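Side-chain contacts in uncharacterized protein (Legionella pneumophila subsp. pneumophila, PDB 4WRP), which is of unknown function but is probably a Legionella effector, represented here by its C-terminal part, which covers a domain of unknown function (DUF5617): residues T1-F6 / H10-N15; H39-V44 / R91-R96; T54-A57 / R61-T64. All blocks are in the same frame, centred on the assembly; numbering follows the deposited sequence.

Interaction 1. Residues T1-F6 / H10-N15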
ATOM      1  N   THR A   1     -15.707 -11.081  -1.149  1.00 71.29           N
ATOM      2  CA  THR A   1     -14.945 -11.547  -2.369  1.00 68.36           C
ATOM      3  C   THR A   1     -13.414 -11.458  -2.287  1.00 59.52           C
ATOM      4  O   THR A   1     -12.818 -10.677  -1.523  1.00 57.71           O
ATOM      5  CB  THR A   1     -15.344 -10.768  -3.623  1.00 69.28           C
ATOM      6  OG1 THR A   1     -15.051  -9.380  -3.402  1.00 71.33           O
ATOM      7  CG2 THR A   1     -16.833 -11.001  -3.969  1.00 70.36           C
ATOM      8  N   ILE A   2     -12.789 -12.234  -3.158  1.00 51.66           N
ATOM      9  CA  ILE A   2     -11.365 -12.523  -3.080  1.00 45.38           C
ATOM     10  C   ILE A   2     -10.654 -11.761  -4.173  1.00 38.21           C
ATOM     11  O   ILE A   2     -10.919 -12.011  -5.325  1.00 36.08           O
ATOM     12  CB  ILE A   2     -11.142 -14.045  -3.270  1.00 45.12           C
ATOM     13  CG1 ILE A   2     -11.989 -14.834  -2.260  1.00 46.74           C
ATOM     14  CG2 ILE A   2      -9.666 -14.413  -3.157  1.00 45.06           C
ATOM     15  CD1 ILE A   2     -11.624 -14.587  -0.817  1.00 46.77           C
ATOM     16  N   PRO A   3      -9.737 -10.853  -3.816  1.00 34.71           N
ATOM     17  CA  PRO A   3      -9.031 -10.124  -4.861  1.00 34.76           C
ATOM     18  C   PRO A   3      -8.117 -11.035  -5.736  1.00 35.24           C
ATOM     19  O   PRO A   3      -7.328 -11.826  -5.217  1.00 33.27           O
ATOM     20  CB  PRO A   3      -8.232  -9.082  -4.087  1.00 33.54           C
ATOM     21  CG  PRO A   3      -8.047  -9.643  -2.720  1.00 34.66           C
ATOM     22  CD  PRO A   3      -9.328 -10.405  -2.471  1.00 35.40           C
ATOM     23  N   GLY A   4      -8.287 -10.910  -7.059  1.00 34.57           N
ATOM     24  CA  GLY A   4      -7.695 -11.775  -8.062  1.00 33.63           C
ATOM     25  C   GLY A   4      -6.428 -11.285  -8.685  1.00 32.53           C
ATOM     26  O   GLY A   4      -5.919 -11.931  -9.585  1.00 33.42           O
ATOM     27  N   ASN A   5      -5.877 -10.173  -8.178  1.00 31.32           N
ATOM     28  CA  ASN A   5      -4.587  -9.591  -8.622  1.00 30.83           C
ATOM     29  C   ASN A   5      -4.200  -8.527  -7.589  1.00 29.87           C
ATOM     30  O   ASN A   5      -5.019  -8.145  -6.718  1.00 27.70           O
ATOM     31  CB  ASN A   5      -4.677  -8.978 -10.051  1.00 31.13           C
ATOM     32  CG  ASN A   5      -5.873  -8.034 -10.196  1.00 33.35           C
ATOM     33  OD1 ASN A   5      -5.904  -6.967  -9.591  1.00 31.71           O
ATOM     34  ND2 ASN A   5      -6.887  -8.464 -10.933  1.00 35.87           N
ATOM     35  N   PHE A   6      -2.971  -8.049  -7.710  1.00 28.27           N
ATOM     36  CA  PHE A   6      -2.419  -7.145  -6.749  1.00 28.47           C
ATOM     37  C   PHE A   6      -3.172  -5.806  -6.696  1.00 26.63           C
ATOM     38  O   PHE A   6      -3.424  -5.267  -5.607  1.00 26.07           O
ATOM     39  CB  PHE A   6      -0.942  -6.968  -7.029  1.00 29.14           C
ATOM     40  CG  PHE A   6      -0.247  -6.153  -6.013  1.00 30.02           C
ATOM     41  CD1 PHE A   6       0.085  -6.704  -4.784  1.00 31.15           C
ATOM     42  CD2 PHE A   6       0.094  -4.853  -6.267  1.00 29.80           C
ATOM     43  CE1 PHE A   6       0.766  -5.938  -3.838  1.00 31.55           C
ATOM     44  CE2 PHE A   6       0.767  -4.086  -5.317  1.00 31.26           C
ATOM     45  CZ  PHE A   6       1.094  -4.626  -4.100  1.00 29.97           C
ATOM     46  N   HIS A  10      -5.091  -4.042  -3.523  1.00 22.90           N
ATOM     47  CA  HIS A  10      -4.817  -2.673  -3.153  1.00 22.96           C
ATOM     48  C   HIS A  10      -6.063  -1.833  -3.083  1.00 23.02           C
ATOM     49  O   HIS A  10      -6.164  -1.017  -2.214  1.00 23.47           O
ATOM     50  CB  HIS A  10      -3.730  -2.046  -4.052  1.00 22.74           C
ATOM     51  CG  HIS A  10      -3.372  -0.662  -3.663  1.00 25.38           C
ATOM     52  ND1 HIS A  10      -2.775  -0.357  -2.462  1.00 24.48           N
ATOM     53  CD2 HIS A  10      -3.578   0.523  -4.295  1.00 25.62           C
ATOM     54  CE1 HIS A  10      -2.629   0.952  -2.373  1.00 23.82           C
ATOM     55  NE2 HIS A  10      -3.100   1.504  -3.476  1.00 23.92           N
ATOM     56  N   GLU A  11      -7.023  -2.053  -3.964  0.50 24.39           N
ATOM     57  CA  GLU A  11      -8.294  -1.318  -3.847  0.50 26.97           C
ATOM     58  C   GLU A  11      -9.018  -1.633  -2.516  0.50 27.70           C
ATOM     59  O   GLU A  11      -9.503  -0.742  -1.827  0.50 27.94           O
ATOM     60  CB  GLU A  11      -9.202  -1.634  -5.020  0.50 29.77           C
ATOM     61  CG  GLU A  11     -10.459  -0.820  -4.928  0.50 33.04           C
ATOM     62  CD  GLU A  11     -10.159   0.628  -4.524  0.50 35.94           C
ATOM     63  OE1 GLU A  11     -10.746   1.097  -3.512  0.50 36.44           O
ATOM     64  OE2 GLU A  11      -9.286   1.272  -5.188  0.50 37.45           O
ATOM     65  N   LEU A  12      -9.061  -2.906  -2.134  1.00 28.10           N
ATOM     66  CA  LEU A  12      -9.648  -3.283  -0.838  1.00 29.71           C
ATOM     67  C   LEU A  12      -8.877  -2.616   0.273  1.00 27.22           C
ATOM     68  O   LEU A  12      -9.465  -2.067   1.224  1.00 27.62           O
ATOM     69  CB  LEU A  12      -9.600  -4.802  -0.586  1.00 32.73           C
ATOM     70  CG  LEU A  12     -10.412  -5.760  -1.424  1.00 38.19           C
ATOM     71  CD1 LEU A  12     -10.299  -7.114  -0.731  1.00 40.89           C
ATOM     72  CD2 LEU A  12     -11.884  -5.306  -1.597  1.00 41.80           C
ATOM     73  N   TRP A  13      -7.545  -2.646   0.168  1.00 25.23           N
ATOM     74  CA  TRP A  13      -6.709  -2.038   1.181  1.00 25.09           C
ATOM     75  C   TRP A  13      -6.972  -0.531   1.307  1.00 25.94           C
ATOM     76  O   TRP A  13      -6.994   0.030   2.425  1.00 25.68           O
ATOM     77  CB  TRP A  13      -5.242  -2.297   0.901  1.00 24.52           C
ATOM     78  CG  TRP A  13      -4.347  -1.750   1.927  1.00 24.77           C
ATOM     79  CD1 TRP A  13      -3.802  -2.419   2.998  1.00 24.02           C
ATOM     80  CD2 TRP A  13      -3.815  -0.409   1.983  1.00 25.54           C
ATOM     81  NE1 TRP A  13      -3.005  -1.571   3.714  1.00 23.54           N
ATOM     82  CE2 TRP A  13      -2.997  -0.336   3.119  1.00 23.41           C
ATOM     83  CE3 TRP A  13      -3.965   0.730   1.179  1.00 25.91           C
ATOM     84  CZ2 TRP A  13      -2.345   0.824   3.485  1.00 24.54           C
ATOM     85  CZ3 TRP A  13      -3.312   1.887   1.553  1.00 26.59           C
ATOM     86  CH2 TRP A  13      -2.514   1.927   2.681  1.00 23.99           C
ATOM     87  N   ARG A  14      -7.162   0.128   0.168  0.50 26.72           N
ATOM     88  CA  ARG A  14      -7.407   1.558   0.157  0.50 27.29           C
ATOM     89  C   ARG A  14      -8.697   1.914   0.915  0.50 28.72           C
ATOM     90  O   ARG A  14      -8.738   2.893   1.654  0.50 28.35           O
ATOM     91  CB  ARG A  14      -7.498   2.066  -1.282  0.50 28.98           C
ATOM     92  CG  ARG A  14      -6.173   2.458  -1.926  0.50 29.61           C
ATOM     93  CD  ARG A  14      -6.399   3.512  -3.012  0.50 30.70           C
ATOM     94  NE  ARG A  14      -7.675   3.287  -3.637  0.50 34.36           N
ATOM     95  CZ  ARG A  14      -8.497   4.230  -4.102  0.50 35.18           C
ATOM     96  NH1 ARG A  14      -8.174   5.518  -4.079  0.50 35.44           N
ATOM     97  NH2 ARG A  14      -9.651   3.852  -4.615  0.50 36.51           N
ATOM     98  N   ASN A  15      -9.748   1.131   0.694  1.00 30.63           N
ATOM     99  CA  ASN A  15     -11.025   1.343   1.340  1.00 34.58           C
ATOM    100  C   ASN A  15     -10.920   1.162   2.837  1.00 31.68           C
ATOM    101  O   ASN A  15     -11.459   1.977   3.592  1.00 32.04           O
ATOM    102  CB  ASN A  15     -12.085   0.442   0.721  1.00 42.33           C
ATOM    103  CG  ASN A  15     -12.193   0.635  -0.785  1.00 51.94           C
ATOM    104  OD1 ASN A  15     -12.404  -0.329  -1.549  1.00 66.72           O
ATOM    105  ND2 ASN A  15     -11.999   1.878  -1.236  1.00 57.13           N
TER
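A first torsion of -67° sets L12 CG beside its own backbone N and opposite the carbonyl carbon. The second torsion is extended, at -170°. Together they carry CD1 out from helix 6-21 to P3 in the N-terminal segment. This methyl lies 3.8 Å from P3 CD. It is almost as near to P3 CG, at 3.9 Å from L12 CD1. The two side chains cross at about a right angle. A single methyl rests against the CG-CD side of the proline ring. On its other side of the backbone, the carbonyl O of P3 accepts a hydrogen bond from W67 NE1.

The second meeting point is backbone. H10 N donates to F6 O at 2.9 Å, an i to i+4 bond near the start of the helix. The N-H points fairly straight at the oxygen, with an angle of 156°. H10 CB sits 3.6 Å from F6 O as well. Beyond CB the imidazole turns away from F6, with CG anti to the backbone N. ND1 is hydrogen-bonded to H71 NE2, and NE2 to the carbonyl O of D98. D98 O can only accept, so NE2 probably carries a proton. Just before the helix, N5 is the N-cap, and its OD1 takes the amide of A8.

The contact therefore mixes two kinds of chemistry. Between P3 and L12 it is apolar, van der Waals touch plus the shielding of carbon from water. Such packing depends on fit more than on angle. Between F6 and H10 it is a directional helix bond. The two together join the N-terminal segment to the helix that follows it.

Interaction 2. Residues H39-V44 / R91-R96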
ATOM      1  N   HIS A  39       2.490  11.573  10.925  1.00 27.97           N
ATOM      2  CA  HIS A  39       2.743  10.629  12.005  1.00 28.85           C
ATOM      3  C   HIS A  39       1.594   9.659  12.300  1.00 27.62           C
ATOM      4  O   HIS A  39       1.836   8.476  12.501  1.00 26.35           O
ATOM      5  CB  HIS A  39       3.158  11.312  13.319  1.00 33.14           C
ATOM      6  CG  HIS A  39       3.801  10.354  14.283  1.00 34.74           C
ATOM      7  ND1 HIS A  39       3.179   9.936  15.447  1.00 37.97           N
ATOM      8  CD2 HIS A  39       4.964   9.666  14.209  1.00 33.93           C
ATOM      9  CE1 HIS A  39       3.952   9.065  16.066  1.00 36.89           C
ATOM     10  NE2 HIS A  39       5.046   8.891  15.340  1.00 40.19           N
ATOM     11  N   ALA A  40       0.359  10.138  12.305  1.00 26.37           N
ATOM     12  CA  ALA A  40      -0.793   9.269  12.497  1.00 27.09           C
ATOM     13  C   ALA A  40      -0.893   8.227  11.376  1.00 26.33           C
ATOM     14  O   ALA A  40      -1.119   7.041  11.633  1.00 25.37           O
ATOM     15  CB  ALA A  40      -2.086  10.113  12.572  1.00 28.19           C
ATOM     16  N   ILE A  41      -0.642   8.666  10.137  1.00 26.20           N
ATOM     17  CA  ILE A  41      -0.632   7.750   9.018  1.00 25.83           C
ATOM     18  C   ILE A  41       0.505   6.763   9.184  1.00 24.17           C
ATOM     19  O   ILE A  41       0.360   5.557   8.965  1.00 23.92           O
ATOM     20  CB  ILE A  41      -0.453   8.514   7.692  1.00 26.41           C
ATOM     21  CG1 ILE A  41      -1.719   9.311   7.413  1.00 27.53           C
ATOM     22  CG2 ILE A  41      -0.180   7.543   6.542  1.00 26.18           C
ATOM     23  CD1 ILE A  41      -1.567  10.333   6.319  1.00 28.32           C
ATOM     24  N   ARG A  42       1.656   7.265   9.554  1.00 24.41           N
ATOM     25  CA  ARG A  42       2.804   6.350   9.775  1.00 24.16           C
ATOM     26  C   ARG A  42       2.493   5.257  10.801  1.00 24.69           C
ATOM     27  O   ARG A  42       2.776   4.049  10.604  1.00 23.99           O
ATOM     28  CB  ARG A  42       4.012   7.132  10.229  1.00 24.62           C
ATOM     29  CG  ARG A  42       5.253   6.233  10.303  1.00 25.32           C
ATOM     30  CD  ARG A  42       6.326   6.737  11.248  1.00 27.25           C
ATOM     31  NE  ARG A  42       7.469   5.792  11.207  1.00 28.06           N
ATOM     32  CZ  ARG A  42       7.524   4.625  11.857  1.00 29.36           C
ATOM     33  NH1 ARG A  42       6.517   4.240  12.641  1.00 30.43           N
ATOM     34  NH2 ARG A  42       8.606   3.820  11.746  1.00 29.02           N
ATOM     35  N   THR A  43       1.876   5.672  11.900  1.00 25.84           N
ATOM     36  CA  THR A  43       1.451   4.721  12.926  1.00 28.79           C
ATOM     37  C   THR A  43       0.566   3.600  12.398  1.00 28.58           C
ATOM     38  O   THR A  43       0.811   2.421  12.665  1.00 27.62           O
ATOM     39  CB  THR A  43       0.771   5.456  14.093  1.00 31.03           C
ATOM     40  OG1 THR A  43       1.728   6.382  14.596  1.00 33.43           O
ATOM     41  CG2 THR A  43       0.438   4.493  15.186  1.00 32.33           C
ATOM     42  N   VAL A  44      -0.438   3.985  11.621  1.00 25.75           N
ATOM     43  CA  VAL A  44      -1.359   3.036  11.062  1.00 25.07           C
ATOM     44  C   VAL A  44      -0.680   2.111  10.047  1.00 23.47           C
ATOM     45  O   VAL A  44      -0.954   0.906  10.002  1.00 22.71           O
ATOM     46  CB  VAL A  44      -2.531   3.800  10.423  1.00 25.68           C
ATOM     47  CG1 VAL A  44      -3.373   2.903   9.548  1.00 26.11           C
ATOM     48  CG2 VAL A  44      -3.345   4.443  11.552  1.00 28.52           C
ATOM     49  N   ARG A  91      -0.839  14.991   2.130  1.00 30.45           N
ATOM     50  CA  ARG A  91      -1.345  14.840   0.765  1.00 33.39           C
ATOM     51  C   ARG A  91      -0.404  14.066  -0.156  1.00 30.78           C
ATOM     52  O   ARG A  91      -0.841  13.187  -0.904  1.00 29.44           O
ATOM     53  CB  ARG A  91      -1.676  16.226   0.175  1.00 39.26           C
ATOM     54  CG  ARG A  91      -1.919  16.238  -1.303  1.00 47.14           C
ATOM     55  CD  ARG A  91      -2.235  17.663  -1.822  1.00 58.80           C
ATOM     56  NE  ARG A  91      -3.138  18.399  -0.922  1.00 63.27           N
ATOM     57  CZ  ARG A  91      -2.771  19.252   0.041  1.00 67.63           C
ATOM     58  NH1 ARG A  91      -3.721  19.824   0.790  1.00 69.79           N
ATOM     59  NH2 ARG A  91      -1.482  19.541   0.266  1.00 68.99           N
ATOM     60  N   ALA A  92       0.881  14.372  -0.114  1.00 30.02           N
ATOM     61  CA  ALA A  92       1.849  13.622  -0.917  1.00 28.96           C
ATOM     62  C   ALA A  92       1.954  12.195  -0.466  1.00 26.48           C
ATOM     63  O   ALA A  92       2.082  11.297  -1.279  1.00 25.07           O
ATOM     64  CB  ALA A  92       3.226  14.253  -0.837  1.00 29.58           C
ATOM     65  N   LEU A  93       1.976  11.985   0.845  1.00 26.61           N
ATOM     66  CA  LEU A  93       2.015  10.616   1.395  1.00 23.49           C
ATOM     67  C   LEU A  93       0.815   9.793   0.944  1.00 22.51           C
ATOM     68  O   LEU A  93       0.951   8.625   0.547  1.00 19.23           O
ATOM     69  CB  LEU A  93       2.126  10.666   2.911  1.00 23.67           C
ATOM     70  CG  LEU A  93       2.125   9.351   3.673  1.00 23.47           C
ATOM     71  CD1 LEU A  93       3.174   8.375   3.068  1.00 24.21           C
ATOM     72  CD2 LEU A  93       2.395   9.611   5.155  1.00 24.81           C
ATOM     73  N   VAL A  94      -0.403  10.360   1.019  1.00 24.00           N
ATOM     74  CA  VAL A  94      -1.510   9.580   0.550  1.00 26.81           C
ATOM     75  C   VAL A  94      -1.573   9.395  -0.970  1.00 27.55           C
ATOM     76  O   VAL A  94      -2.106   8.383  -1.444  1.00 27.59           O
ATOM     77  CB  VAL A  94      -2.882   9.993   1.093  1.00 29.67           C
ATOM     78  CG1 VAL A  94      -2.860  10.095   2.614  1.00 28.84           C
ATOM     79  CG2 VAL A  94      -3.349  11.238   0.441  1.00 32.95           C
ATOM     80  N   ASP A  95      -1.007  10.309  -1.755  1.00 29.11           N
ATOM     81  CA  ASP A  95      -0.836  10.019  -3.199  1.00 27.44           C
ATOM     82  C   ASP A  95       0.096   8.838  -3.419  1.00 25.88           C
ATOM     83  O   ASP A  95      -0.149   8.033  -4.304  1.00 25.87           O
ATOM     84  CB  ASP A  95      -0.308  11.225  -3.979  1.00 29.82           C
ATOM     85  CG  ASP A  95      -1.409  12.322  -4.203  1.00 35.26           C
ATOM     86  OD1 ASP A  95      -2.604  11.977  -4.225  1.00 36.58           O
ATOM     87  OD2 ASP A  95      -1.066  13.506  -4.372  1.00 37.36           O
ATOM     88  N   ARG A  96       1.168   8.759  -2.652  1.00 23.56           N
ATOM     89  CA  ARG A  96       2.073   7.616  -2.757  1.00 23.49           C
ATOM     90  C   ARG A  96       1.306   6.333  -2.480  1.00 23.33           C
ATOM     91  O   ARG A  96       1.422   5.366  -3.231  1.00 23.63           O
ATOM     92  CB  ARG A  96       3.268   7.771  -1.798  1.00 23.01           C
ATOM     93  CG  ARG A  96       4.200   6.558  -1.735  1.00 24.70           C
ATOM     94  CD  ARG A  96       5.218   6.486  -2.904  1.00 27.35           C
ATOM     95  NE  ARG A  96       6.247   5.467  -2.640  1.00 30.11           N
ATOM     96  CZ  ARG A  96       6.246   4.180  -3.017  1.00 30.48           C
ATOM     97  NH1 ARG A  96       5.317   3.632  -3.805  1.00 29.86           N
ATOM     98  NH2 ARG A  96       7.242   3.405  -2.601  1.00 31.23           N
TER
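I41 of helix 34-49 packs on L93 and V94 of helix 90-98, and it gives up the most surface of the three. Two of its branches do the work. CG2 meets L93 CD2 at 3.6 Å, the closest approach between the segments. CD1, at the far end of the longer branch, meets V94 CG1 at 3.9 Å.

L93 comes next in buried surface. With CG anti to the backbone N (chi1 178°) and chi2 at 51°, CD2 faces I41. The two side chains reach toward each other tip to tip. CD2 also lies 4.0 Å from I41 CB and 4.2 Å from I41 CD1, so this one methyl is set against several carbons of the isoleucine. V94 covers less. It crosses I41 at about a right angle and touches it through CG1.

Other helices complete the surroundings. I41 is also touched by F17 and M21 of helix 6-21, and L93 by I78 and I82 of helix 68-83. Beside this apolar patch, R42 forms a salt bridge with D83 and R96 one with E81, both on helix 68-83.

All the pairing between the two segments is aliphatic. The nearest CA pair, I41 CA and L93 CA, is 8.6 Å apart, and the side chains span this gap. What holds the two helices together here is close methyl packing and the exclusion of water, with no polar group taking part.

Interaction 3. Residues T54-A57 / R61-T64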
ATOM      1  N   THR A  54      -3.441  -3.471  16.117  1.00 41.98           N
ATOM      2  CA  THR A  54      -4.006  -2.298  16.786  1.00 41.37           C
ATOM      3  C   THR A  54      -5.123  -1.629  16.008  1.00 39.30           C
ATOM      4  O   THR A  54      -6.139  -1.319  16.584  1.00 39.40           O
ATOM      5  CB  THR A  54      -2.954  -1.239  17.134  1.00 42.75           C
ATOM      6  OG1 THR A  54      -1.894  -1.857  17.863  1.00 49.20           O
ATOM      7  CG2 THR A  54      -3.555  -0.160  18.023  1.00 44.25           C
ATOM      8  N   TRP A  55      -4.944  -1.378  14.718  1.00 35.87           N
ATOM      9  CA  TRP A  55      -5.885  -0.536  13.963  1.00 35.61           C
ATOM     10  C   TRP A  55      -6.653  -1.278  12.897  1.00 35.32           C
ATOM     11  O   TRP A  55      -7.644  -0.778  12.404  1.00 35.14           O
ATOM     12  CB  TRP A  55      -5.111   0.605  13.292  1.00 36.79           C
ATOM     13  CG  TRP A  55      -4.675   1.668  14.224  1.00 38.18           C
ATOM     14  CD1 TRP A  55      -3.421   1.851  14.779  1.00 37.05           C
ATOM     15  CD2 TRP A  55      -5.498   2.720  14.725  1.00 38.96           C
ATOM     16  NE1 TRP A  55      -3.436   2.970  15.595  1.00 38.21           N
ATOM     17  CE2 TRP A  55      -4.699   3.508  15.586  1.00 40.16           C
ATOM     18  CE3 TRP A  55      -6.845   3.060  14.546  1.00 41.54           C
ATOM     19  CZ2 TRP A  55      -5.207   4.612  16.263  1.00 42.68           C
ATOM     20  CZ3 TRP A  55      -7.346   4.183  15.206  1.00 44.40           C
ATOM     21  CH2 TRP A  55      -6.534   4.936  16.053  1.00 43.55           C
ATOM     22  N   TRP A  56      -6.181  -2.468  12.524  1.00 35.83           N
ATOM     23  CA  TRP A  56      -6.714  -3.206  11.375  1.00 35.20           C
ATOM     24  C   TRP A  56      -7.516  -4.466  11.731  1.00 38.35           C
ATOM     25  O   TRP A  56      -7.767  -5.290  10.843  1.00 36.02           O
ATOM     26  CB  TRP A  56      -5.554  -3.634  10.472  1.00 31.79           C
ATOM     27  CG  TRP A  56      -4.826  -2.513   9.855  1.00 29.13           C
ATOM     28  CD1 TRP A  56      -3.894  -1.746  10.444  1.00 28.96           C
ATOM     29  CD2 TRP A  56      -5.010  -1.983   8.537  1.00 26.69           C
ATOM     30  NE1 TRP A  56      -3.444  -0.812   9.592  1.00 27.02           N
ATOM     31  CE2 TRP A  56      -4.117  -0.919   8.406  1.00 26.24           C
ATOM     32  CE3 TRP A  56      -5.835  -2.317   7.459  1.00 25.80           C
ATOM     33  CZ2 TRP A  56      -4.000  -0.165   7.225  1.00 25.46           C
ATOM     34  CZ3 TRP A  56      -5.712  -1.584   6.275  1.00 25.08           C
ATOM     35  CH2 TRP A  56      -4.807  -0.518   6.177  1.00 25.10           C
ATOM     36  N   ALA A  57      -7.932  -4.632  12.994  1.00 40.83           N
ATOM     37  CA  ALA A  57      -8.623  -5.878  13.408  1.00 42.94           C
ATOM     38  C   ALA A  57      -9.918  -6.103  12.625  1.00 45.62           C
ATOM     39  O   ALA A  57     -10.202  -7.219  12.194  1.00 46.89           O
ATOM     40  CB  ALA A  57      -8.897  -5.873  14.897  1.00 45.85           C
ATOM     41  N   ARG A  61      -9.241 -10.119   7.772  1.00 45.50           N
ATOM     42  CA  ARG A  61      -9.375 -10.960   6.597  1.00 48.76           C
ATOM     43  C   ARG A  61      -8.329 -10.658   5.501  1.00 44.25           C
ATOM     44  O   ARG A  61      -7.839 -11.574   4.838  1.00 43.22           O
ATOM     45  CB  ARG A  61     -10.789 -10.790   6.019  1.00 54.57           C
ATOM     46  CG  ARG A  61     -11.087 -11.747   4.888  1.00 62.48           C
ATOM     47  CD  ARG A  61     -12.574 -11.972   4.668  1.00 71.82           C
ATOM     48  NE  ARG A  61     -12.837 -12.502   3.325  1.00 78.40           N
ATOM     49  CZ  ARG A  61     -14.035 -12.860   2.870  1.00 84.09           C
ATOM     50  NH1 ARG A  61     -14.155 -13.310   1.631  1.00 85.85           N
ATOM     51  NH2 ARG A  61     -15.117 -12.768   3.646  1.00 87.16           N
ATOM     52  N   ILE A  62      -7.965  -9.395   5.323  1.00 39.76           N
ATOM     53  CA  ILE A  62      -7.006  -9.076   4.263  1.00 37.38           C
ATOM     54  C   ILE A  62      -5.616  -9.656   4.486  1.00 34.50           C
ATOM     55  O   ILE A  62      -4.901  -9.872   3.523  1.00 31.30           O
ATOM     56  CB  ILE A  62      -6.928  -7.568   3.950  1.00 37.28           C
ATOM     57  CG1 ILE A  62      -6.291  -6.786   5.099  1.00 36.66           C
ATOM     58  CG2 ILE A  62      -8.319  -7.060   3.604  1.00 38.12           C
ATOM     59  CD1 ILE A  62      -6.261  -5.290   4.838  1.00 37.95           C
ATOM     60  N   PHE A  63      -5.250  -9.963   5.728  1.00 32.65           N
ATOM     61  CA  PHE A  63      -3.906 -10.475   6.009  1.00 34.16           C
ATOM     62  C   PHE A  63      -3.738 -11.922   5.554  1.00 36.16           C
ATOM     63  O   PHE A  63      -2.619 -12.411   5.455  1.00 39.32           O
ATOM     64  CB  PHE A  63      -3.526 -10.326   7.512  1.00 34.38           C
ATOM     65  CG  PHE A  63      -3.434  -8.895   7.945  1.00 32.60           C
ATOM     66  CD1 PHE A  63      -4.570  -8.205   8.334  1.00 34.70           C
ATOM     67  CD2 PHE A  63      -2.237  -8.219   7.885  1.00 32.62           C
ATOM     68  CE1 PHE A  63      -4.494  -6.837   8.680  1.00 35.73           C
ATOM     69  CE2 PHE A  63      -2.153  -6.872   8.194  1.00 31.11           C
ATOM     70  CZ  PHE A  63      -3.277  -6.184   8.618  1.00 32.28           C
ATOM     71  N   THR A  64      -4.837 -12.614   5.304  1.00 36.42           N
ATOM     72  CA  THR A  64      -4.764 -13.988   4.812  1.00 40.27           C
ATOM     73  C   THR A  64      -4.654 -14.028   3.276  1.00 36.87           C
ATOM     74  O   THR A  64      -4.233 -15.024   2.742  1.00 39.46           O
ATOM     75  CB  THR A  64      -6.001 -14.826   5.234  1.00 45.15           C
ATOM     76  OG1 THR A  64      -7.173 -14.348   4.526  1.00 48.74           O
ATOM     77  CG2 THR A  64      -6.229 -14.757   6.749  1.00 47.18           C
TER
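The F63 ring meets W56 with its edge. W56 CB lies near the plane of that ring, 3.8 Å from F63 CE1 and 3.9 Å from F63 CZ. F63 CZ also comes within 4.2 Å of W56 CG, where the indole begins. The two side chains cross at about a right angle. The indole stacks with the ring of W13, and Y48 meets both W56 and F63 with its ring inclined to theirs.

I62 reaches the six-membered part of the indole. Its CD1 is 4.0 Å from both W56 CE3 and W56 CZ3. At I62 the first torsion is 69°, which puts CG1 between the backbone N and the carbonyl carbon. With chi2 extended at -177°, CD1 is carried out to the indole.

R61 O accepts twice from T64. T64 OG1 reaches it at 2.9 Å, in the carbonyl plane, and T64 N at 3.2 Å. Both bonds close the turn that contains I62 and F63.

The contact lies wholly in the connection between helices 34-49 and 68-83. W56 is buried, and its NE1 is satisfied by V44 O of helix 34-49. From helix 6-21, A16 and I20 touch W56, and Y9 touches I62. The loop is thereby packed against helices 6-21 and 34-49.

In the fold
The three contacts belong to one small all-helical domain. Along the chain, interaction 1 closes before the others open. Interaction 3 then falls between the two segments of interaction 2, in the connection from helix 34-49 to helix 68-83. Interactions 1 and 3 are neighbours, with centres 13 Å apart, and the two meet at the W13 and W56 rings. Interactions 2 and 3 have centres 18 Å apart, yet the W56 NE1 to V44 O bond connects them. Interactions 1 and 2 do not touch. Their centres are 19 Å apart, on opposite sides of the chain's centre. Helix 6-21 carries part of interaction 1 and borders the other two, so it links all three within the domain.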